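Local coordinates for glycosyl hydrolase family 2, TIM barrel domain protein (Faecalibacterium prausnitzii A2-165, PDB 6ED2) that probably hydrolyses beta-glucuronides, acting as a gut bacterial beta-glucuronidase of glycosyl hydrolase family 2, at residues F48-E53 / A75-L80; N162-T167 / F190-G195; C175-A178 / K182-A185. All blocks are in the same frame, centred on the assembly; numbering follows the deposited sequence.

Interaction 1 (F48-E53 / A75-L80)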
loop_
_atom_site.group_PDB
_atom_site.type_symbol
_atom_site.label_atom_id
_atom_site.label_comp_id
_atom_site.label_asym_id
_atom_site.label_seq_id
_atom_site.Cartn_x
_atom_site.Cartn_y
_atom_site.Cartn_z
ATOM N N PHE A 48 -12.680 -1.991 34.483
ATOM C CA PHE A 48 -11.508 -2.804 34.216
ATOM C C PHE A 48 -10.322 -2.197 34.941
ATOM O O PHE A 48 -10.158 -0.977 34.956
ATOM C CB PHE A 48 -11.239 -2.885 32.698
ATOM C CG PHE A 48 -9.983 -3.650 32.313
ATOM C CD1 PHE A 48 -10.071 -4.957 31.854
ATOM C CD2 PHE A 48 -8.726 -3.041 32.342
ATOM C CE1 PHE A 48 -8.922 -5.666 31.454
ATOM C CE2 PHE A 48 -7.579 -3.740 31.955
ATOM C CZ PHE A 48 -7.687 -5.058 31.499
ATOM N N SER A 49 -9.489 -3.054 35.525
ATOM C CA SER A 49 -8.257 -2.587 36.130
ATOM C C SER A 49 -7.188 -3.655 35.978
ATOM O O SER A 49 -7.453 -4.837 36.213
ATOM C CB SER A 49 -8.449 -2.258 37.615
ATOM O OG SER A 49 -7.259 -1.689 38.110
ATOM N N PHE A 50 -5.991 -3.234 35.572
ATOM C CA PHE A 50 -4.815 -4.080 35.717
ATOM C C PHE A 50 -4.477 -4.235 37.198
ATOM O O PHE A 50 -4.771 -3.358 38.015
ATOM C CB PHE A 50 -3.619 -3.480 34.967
ATOM C CG PHE A 50 -3.817 -3.378 33.472
ATOM C CD1 PHE A 50 -3.935 -4.521 32.694
ATOM C CD2 PHE A 50 -3.876 -2.136 32.840
ATOM C CE1 PHE A 50 -4.121 -4.431 31.314
ATOM C CE2 PHE A 50 -4.059 -2.043 31.449
ATOM C CZ PHE A 50 -4.175 -3.190 30.692
ATOM N N ASP A 51 -3.844 -5.358 37.541
ATOM C CA ASP A 51 -3.433 -5.665 38.918
ATOM C C ASP A 51 -1.995 -6.174 38.896
ATOM O O ASP A 51 -1.742 -7.363 39.120
ATOM C CB ASP A 51 -4.382 -6.697 39.534
ATOM C CG ASP A 51 -4.175 -6.908 41.049
ATOM O OD1 ASP A 51 -3.251 -6.316 41.670
ATOM O OD2 ASP A 51 -4.969 -7.698 41.610
ATOM N N PRO A 52 -1.023 -5.299 38.609
ATOM C CA PRO A 52 0.353 -5.790 38.401
ATOM C C PRO A 52 0.996 -6.340 39.660
ATOM O O PRO A 52 1.905 -7.175 39.567
ATOM C CB PRO A 52 1.101 -4.552 37.882
ATOM C CG PRO A 52 0.315 -3.400 38.404
ATOM C CD PRO A 52 -1.130 -3.851 38.367
ATOM N N GLU A 53 0.564 -5.913 40.835
ATOM C CA GLU A 53 1.135 -6.433 42.066
ATOM C C GLU A 53 0.328 -7.592 42.638
ATOM O O GLU A 53 0.636 -8.055 43.739
ATOM C CB GLU A 53 1.273 -5.307 43.093
ATOM C CG GLU A 53 2.266 -4.218 42.674
ATOM C CD GLU A 53 3.654 -4.767 42.370
ATOM O OE1 GLU A 53 4.223 -5.480 43.230
ATOM O OE2 GLU A 53 4.174 -4.487 41.266
ATOM N N ALA A 75 -14.621 -8.406 24.262
ATOM C CA ALA A 75 -13.465 -7.999 23.472
ATOM C C ALA A 75 -12.218 -8.515 24.173
ATOM O O ALA A 75 -12.231 -8.769 25.384
ATOM C CB ALA A 75 -13.386 -6.467 23.306
ATOM N N SER A 76 -11.147 -8.682 23.400
ATOM C CA SER A 76 -9.825 -8.676 24.007
ATOM C C SER A 76 -9.537 -7.259 24.466
ATOM O O SER A 76 -9.974 -6.291 23.834
ATOM C CB SER A 76 -8.747 -9.124 23.016
ATOM O OG SER A 76 -9.018 -10.413 22.487
ATOM N N PHE A 77 -8.803 -7.127 25.577
ATOM C CA PHE A 77 -8.487 -5.781 26.034
ATOM C C PHE A 77 -7.316 -5.158 25.276
ATOM O O PHE A 77 -7.213 -3.930 25.245
ATOM C CB PHE A 77 -8.223 -5.762 27.555
ATOM C CG PHE A 77 -6.935 -6.459 28.000
ATOM C CD1 PHE A 77 -5.692 -5.839 27.866
ATOM C CD2 PHE A 77 -6.986 -7.715 28.594
ATOM C CE1 PHE A 77 -4.501 -6.465 28.300
ATOM C CE2 PHE A 77 -5.805 -8.355 29.037
ATOM C CZ PHE A 77 -4.559 -7.727 28.879
ATOM N N CYS A 78 -6.481 -5.963 24.610
ATOM C CA CYS A 78 -5.118 -5.531 24.268
ATOM C C CYS A 78 -5.091 -4.403 23.230
ATOM O O CYS A 78 -4.317 -3.449 23.370
ATOM C CB CYS A 78 -4.293 -6.728 23.770
ATOM S SG CYS A 78 -4.531 -8.291 24.693
ATOM N N ASP A 79 -5.882 -4.511 22.156
ATOM C CA ASP A 79 -5.742 -3.603 21.017
ATOM C C ASP A 79 -6.592 -2.340 21.138
ATOM O O ASP A 79 -6.648 -1.546 20.189
ATOM C CB ASP A 79 -6.098 -4.323 19.713
ATOM C CG ASP A 79 -4.988 -5.230 19.231
ATOM O OD1 ASP A 79 -3.918 -5.256 19.892
ATOM O OD2 ASP A 79 -5.189 -5.918 18.195
ATOM N N LEU A 80 -7.269 -2.150 22.264
ATOM C CA LEU A 80 -8.027 -0.928 22.486
ATOM C C LEU A 80 -7.126 0.219 22.921
ATOM O O LEU A 80 -7.458 1.384 22.668
ATOM C CB LEU A 80 -9.123 -1.181 23.530
ATOM C CG LEU A 80 -10.085 -2.296 23.084
ATOM C CD1 LEU A 80 -11.072 -2.605 24.149
ATOM C CD2 LEU A 80 -10.811 -1.863 21.827
#

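Interaction 2 (N162-T167 / F190-G195)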
loop_
_atom_site.group_PDB
_atom_site.type_symbol
_atom_site.label_atom_id
_atom_site.label_comp_id
_atom_site.label_asym_id
_atom_site.label_seq_id
_atom_site.Cartn_x
_atom_site.Cartn_y
_atom_site.Cartn_z
ATOM N N ASN A 162 -3.735 -13.996 32.318
ATOM C CA ASN A 162 -3.386 -14.442 30.971
ATOM C C ASN A 162 -1.958 -14.968 30.881
ATOM O O ASN A 162 -1.389 -15.030 29.781
ATOM C CB ASN A 162 -3.602 -13.314 29.962
ATOM C CG ASN A 162 -2.674 -12.141 30.194
ATOM O OD1 ASN A 162 -2.002 -12.061 31.222
ATOM N ND2 ASN A 162 -2.637 -11.211 29.236
ATOM N N GLU A 163 -1.362 -15.333 32.011
ATOM C CA GLU A 163 -0.017 -15.887 31.991
ATOM C C GLU A 163 -0.016 -17.257 31.327
ATOM O O GLU A 163 -0.994 -18.008 31.388
ATOM C CB GLU A 163 0.547 -15.970 33.407
ATOM C CG GLU A 163 0.877 -14.615 33.963
ATOM C CD GLU A 163 1.245 -14.629 35.443
ATOM O OE1 GLU A 163 0.391 -14.271 36.274
ATOM O OE2 GLU A 163 2.400 -14.948 35.771
ATOM N N LEU A 164 1.090 -17.555 30.656
ATOM C CA LEU A 164 1.285 -18.806 29.947
ATOM C C LEU A 164 2.210 -19.741 30.725
ATOM O O LEU A 164 3.126 -19.304 31.424
ATOM C CB LEU A 164 1.866 -18.529 28.564
ATOM C CG LEU A 164 0.958 -17.714 27.636
ATOM C CD1 LEU A 164 1.646 -17.501 26.297
ATOM C CD2 LEU A 164 -0.405 -18.396 27.464
ATOM N N SER A 165 1.971 -21.043 30.584
ATOM C CA SER A 165 2.838 -22.054 31.186
ATOM C C SER A 165 2.835 -23.288 30.294
ATOM O O SER A 165 2.124 -23.348 29.285
ATOM C CB SER A 165 2.383 -22.424 32.601
ATOM O OG SER A 165 1.273 -23.305 32.510
ATOM N N GLU A 166 3.629 -24.285 30.689
ATOM C CA GLU A 166 3.739 -25.540 29.967
ATOM C C GLU A 166 2.714 -26.577 30.420
ATOM O O GLU A 166 2.755 -27.719 29.946
ATOM C CB GLU A 166 5.156 -26.106 30.110
ATOM C CG GLU A 166 6.227 -25.138 29.635
ATOM C CD GLU A 166 7.623 -25.750 29.599
ATOM O OE1 GLU A 166 7.843 -26.794 30.253
ATOM O OE2 GLU A 166 8.490 -25.196 28.881
ATOM N N THR A 167 1.797 -26.216 31.320
ATOM C CA THR A 167 0.766 -27.148 31.761
ATOM C C THR A 167 -0.636 -26.734 31.320
ATOM O O THR A 167 -1.615 -27.335 31.776
ATOM C CB THR A 167 0.811 -27.319 33.286
ATOM O OG1 THR A 167 0.842 -26.036 33.917
ATOM C CG2 THR A 167 2.048 -28.095 33.696
ATOM N N PHE A 190 0.165 -17.272 17.343
ATOM C CA PHE A 190 -0.832 -16.210 17.390
ATOM C C PHE A 190 -0.685 -15.350 18.646
ATOM O O PHE A 190 -0.126 -15.781 19.658
ATOM C CB PHE A 190 -2.256 -16.791 17.274
ATOM C CG PHE A 190 -2.560 -17.925 18.236
ATOM C CD1 PHE A 190 -3.296 -17.689 19.401
ATOM C CD2 PHE A 190 -2.171 -19.225 17.949
ATOM C CE1 PHE A 190 -3.613 -18.726 20.280
ATOM C CE2 PHE A 190 -2.486 -20.272 18.822
ATOM C CZ PHE A 190 -3.214 -20.015 19.992
ATOM N N TYR A 191 -1.157 -14.107 18.553
ATOM C CA TYR A 191 -1.009 -13.167 19.653
ATOM C C TYR A 191 -1.796 -13.635 20.882
ATOM O O TYR A 191 -2.884 -14.210 20.774
ATOM C CB TYR A 191 -1.471 -11.768 19.230
ATOM C CG TYR A 191 -1.025 -10.679 20.194
ATOM C CD1 TYR A 191 0.201 -10.046 20.033
ATOM C CD2 TYR A 191 -1.818 -10.307 21.287
ATOM C CE1 TYR A 191 0.631 -9.059 20.922
ATOM C CE2 TYR A 191 -1.393 -9.322 22.187
ATOM C CZ TYR A 191 -0.164 -8.712 21.994
ATOM O OH TYR A 191 0.274 -7.738 22.870
ATOM N N ASN A 192 -1.245 -13.368 22.065
ATOM C CA ASN A 192 -1.856 -13.826 23.317
ATOM C C ASN A 192 -3.003 -12.902 23.753
ATOM O O ASN A 192 -3.006 -12.339 24.844
ATOM C CB ASN A 192 -0.797 -13.935 24.411
ATOM C CG ASN A 192 -1.308 -14.674 25.646
ATOM O OD1 ASN A 192 -1.995 -15.691 25.531
ATOM N ND2 ASN A 192 -0.976 -14.165 26.833
ATOM N N TYR A 193 -3.996 -12.759 22.876
ATOM C CA TYR A 193 -5.177 -11.967 23.207
ATOM C C TYR A 193 -5.877 -12.546 24.434
ATOM O O TYR A 193 -6.138 -13.752 24.505
ATOM C CB TYR A 193 -6.147 -11.943 22.024
ATOM C CG TYR A 193 -5.751 -10.990 20.910
ATOM C CD1 TYR A 193 -5.505 -9.640 21.173
ATOM C CD2 TYR A 193 -5.620 -11.445 19.597
ATOM C CE1 TYR A 193 -5.134 -8.766 20.154
ATOM C CE2 TYR A 193 -5.247 -10.592 18.577
ATOM C CZ TYR A 193 -5.007 -9.253 18.857
ATOM O OH TYR A 193 -4.650 -8.412 17.827
ATOM N N ALA A 194 -6.186 -11.690 25.406
ATOM C CA ALA A 194 -6.952 -12.121 26.564
ATOM C C ALA A 194 -7.992 -11.061 26.903
ATOM O O ALA A 194 -8.019 -9.977 26.320
ATOM C CB ALA A 194 -6.056 -12.396 27.766
ATOM N N GLY A 195 -8.848 -11.387 27.865
ATOM C CA GLY A 195 -9.972 -10.538 28.202
ATOM C C GLY A 195 -11.217 -11.374 28.349
ATOM O O GLY A 195 -11.122 -12.564 28.665
HETATM O O HOH W 1 -3.530 -10.597 26.768
#

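Interaction 3 (C175-A178 / K182-A185)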
loop_
_atom_site.group_PDB
_atom_site.type_symbol
_atom_site.label_atom_id
_atom_site.label_comp_id
_atom_site.label_asym_id
_atom_site.label_seq_id
_atom_site.Cartn_x
_atom_site.Cartn_y
_atom_site.Cartn_z
ATOM N N CYS A 175 8.027 -14.271 30.566
ATOM C CA CYS A 175 9.360 -13.756 30.827
ATOM C C CYS A 175 9.233 -12.440 31.581
ATOM O O CYS A 175 8.172 -11.809 31.592
ATOM C CB CYS A 175 10.141 -13.572 29.514
ATOM S SG CYS A 175 10.541 -15.144 28.706
ATOM N N THR A 176 10.317 -12.030 32.230
ATOM C CA THR A 176 10.341 -10.764 32.950
ATOM C C THR A 176 11.278 -9.802 32.236
ATOM O O THR A 176 12.427 -10.151 31.954
ATOM C CB THR A 176 10.774 -10.961 34.404
ATOM O OG1 THR A 176 9.692 -11.550 35.138
ATOM C CG2 THR A 176 11.109 -9.618 35.034
ATOM N N LEU A 177 10.783 -8.607 31.923
ATOM C CA LEU A 177 11.611 -7.619 31.246
ATOM C C LEU A 177 12.509 -6.913 32.263
ATOM O O LEU A 177 12.442 -7.166 33.471
ATOM C CB LEU A 177 10.740 -6.632 30.474
ATOM C CG LEU A 177 9.834 -7.222 29.382
ATOM C CD1 LEU A 177 8.883 -6.162 28.852
ATOM C CD2 LEU A 177 10.648 -7.830 28.254
ATOM N N ALA A 178 13.375 -6.022 31.769
ATOM C CA ALA A 178 14.324 -5.350 32.658
ATOM C C ALA A 178 13.609 -4.584 33.769
ATOM O O ALA A 178 13.999 -4.670 34.942
ATOM C CB ALA A 178 15.232 -4.420 31.854
ATOM N N LYS A 182 5.999 -8.496 33.535
ATOM C CA LYS A 182 5.827 -9.794 32.901
ATOM C C LYS A 182 5.425 -9.595 31.444
ATOM O O LYS A 182 4.695 -8.665 31.106
ATOM C CB LYS A 182 4.759 -10.622 33.634
ATOM C CG LYS A 182 5.302 -11.719 34.568
ATOM C CD LYS A 182 4.220 -12.270 35.517
ATOM C CE LYS A 182 3.931 -11.314 36.692
ATOM N NZ LYS A 182 2.654 -11.592 37.450
ATOM N N ILE A 183 5.916 -10.476 30.584
ATOM C CA ILE A 183 5.585 -10.501 29.169
ATOM C C ILE A 183 5.277 -11.951 28.827
ATOM O O ILE A 183 5.889 -12.865 29.388
ATOM C CB ILE A 183 6.744 -9.952 28.298
ATOM C CG1 ILE A 183 6.308 -9.780 26.855
ATOM C CG2 ILE A 183 7.957 -10.869 28.329
ATOM C CD1 ILE A 183 5.208 -8.810 26.738
ATOM N N ALA A 184 4.304 -12.172 27.948
ATOM C CA ALA A 184 3.983 -13.531 27.536
ATOM C C ALA A 184 4.907 -13.960 26.406
ATOM O O ALA A 184 5.214 -13.174 25.504
ATOM C CB ALA A 184 2.524 -13.647 27.091
ATOM N N ALA A 185 5.357 -15.213 26.466
ATOM C CA ALA A 185 6.246 -15.797 25.461
ATOM C C ALA A 185 5.598 -17.074 24.952
ATOM O O ALA A 185 5.912 -18.174 25.427
ATOM C CB ALA A 185 7.633 -16.077 26.040
#

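Interaction 1 (F48-E53 / A75-L80)
Phe77 receives two phenylalanine rings from strand 38-51, and the three together make an aromatic cluster. Phe50 comes edge-on: its CE1 lies 3.7 Å from Phe77 CE1 in an offset edge-to-face pair, planes at 77°. Phe48 meets the same ring less squarely, at 46°, bringing its CZ over one face of Phe77 to 3.8 Å from CG. The opposite face of Phe77 carries Cys78 SG, so that ring is sandwiched between a phenylalanine carbon and a sulfur. Two residues apart on the strand, Phe48 and Phe50 also brace each other, Phe48 CE2 standing 3.5 Å above the centre of the Phe50 ring. The setting is the sugar-binding domain of family 2, a beta-sandwich, where the end of strand 38-51 sends two side chains against the loop that follows strand 75-76. On the loop side, Phe77 CG sits between the backbone N and the carbonyl carbon (chi1 69°), which turns the ring to meet both partners. Further out, Met71 touches Phe48 and Phe77 alike, while Phe93 and Tyr95 add edge-to-face partners to Phe77 and Phe48 respectively. Tyr89 meets the Phe50 ring.

Interaction 2 (N162-T167 / F190-G195)
Asn192 reaches across to the backbone of Asn162, its ND2 donating to the Asn162 carbonyl O at 3.1 Å. The bond is fairly straight (157° at the hydrogen), with the donor in the plane of the Asn162 carbonyl and the oxygen nearly in the Asn192 amide plane, as in a well-formed amide hydrogen bond. What carries it there is an extended first torsion, CG opposite the backbone N (chi1 -168°). The other end of the amide packs beside Leu164, whose CD2 comes within 3.7 Å of OD1, and that oxygen accepts a bond from His119 NE2, fixing which way the amide is flipped. Replacing Asn192 by an alanine is likely to leave the Asn162 carbonyl and His119 without their mates and to open a gap beside Leu164. Asn192 is also the centre of an inverse gamma turn, closed by a weak bond of 2.8 Å from Tyr193 N to Tyr191 O; here two irregular loops of the sugar-binding domain are joined by side-chain, water and methyl contacts, not by strand pairing. With CG of Asn162 tucked back over the main chain (chi1 65°), its amide turns toward a water. ND2 donates to that water at 2.7 Å, and the water in turn donates to Asn192 O at 2.6 Å. The same amide is also held by residues just before strand 92-101, Gly91 N at OD1 and Tyr89 O at ND2. Alongside the polar links, Asn162 CB presses tightly on Ala194 CB, 3.4 Å away.

Interaction 3 (C175-A178 / K182-A185)
Ile183 CG2 is the apolar centre of this contact, lying 3.7 Å from Cys175 CB and 4.1 Å from Leu177 CD2. The segments flank the turn of a beta hairpin, strand 172-176 paired antiparallel with strand 182-186 at the surface of the sugar-binding domain. Ile183 and Cys175 point to the same face of this two-stranded ribbon, and Cys175 SG continues the apolar row by touching Ala185 CB at 4.1 Å. The isoleucine's first torsion sets out its branches: CG1 lies anti to the main-chain N (chi1 -171°) and leads away from the partner strand, while CG2 is left to meet Cys175 and Leu177. The hairpin also meets another subunit of the assembly, where Leu177 rests on Asp510 of that chain and Ile183 on its Ala506; the backbone N of Ala178 also donates to the carboxylate of that Asp510. Cys175 and Ile183 form a hydrogen-bonded pair. Cys175 N donates to Ile183 O at 2.8 Å with an almost linear 168° at the hydrogen, and Ile183 N returns a bond of 2.8 Å to Cys175 O, somewhat more bent at 156°. The latter oxygen takes a further CA-H...O contact from Lys182 CA, 3.4 Å away. Next along is the non-hydrogen-bonded pair of Thr176 and Lys182, whose side chains occupy the other face. The lysine chain bends at its third torsion, and its NZ makes a long, weak ion pair with Glu163 OE1, whereas its CG stays 4.4 Å from Thr176 OG1.

Overall arrangement
From the N terminus, interaction 1 closes first, bringing the end of strand 38-51 against the loop after strand 75-76 across 21 intervening residues. Interaction 2 opens only later in the chain, joining the loop that follows strand 152-161 to the one that leads into strand 195-196. Within that second closure lies interaction 3, a tight hairpin of strands 172-176 and 182-186; nothing crosses. Space reconnects what sequence separates: Phe77 N probably bonds to Ala194 O, and Asp79 to the Tyr193 hydroxyl, tying interaction 1 to 2, while Ala184 packs on Leu164 and Asn192, seating the hairpin on the loops. All three contacts belong to the sugar-binding domain.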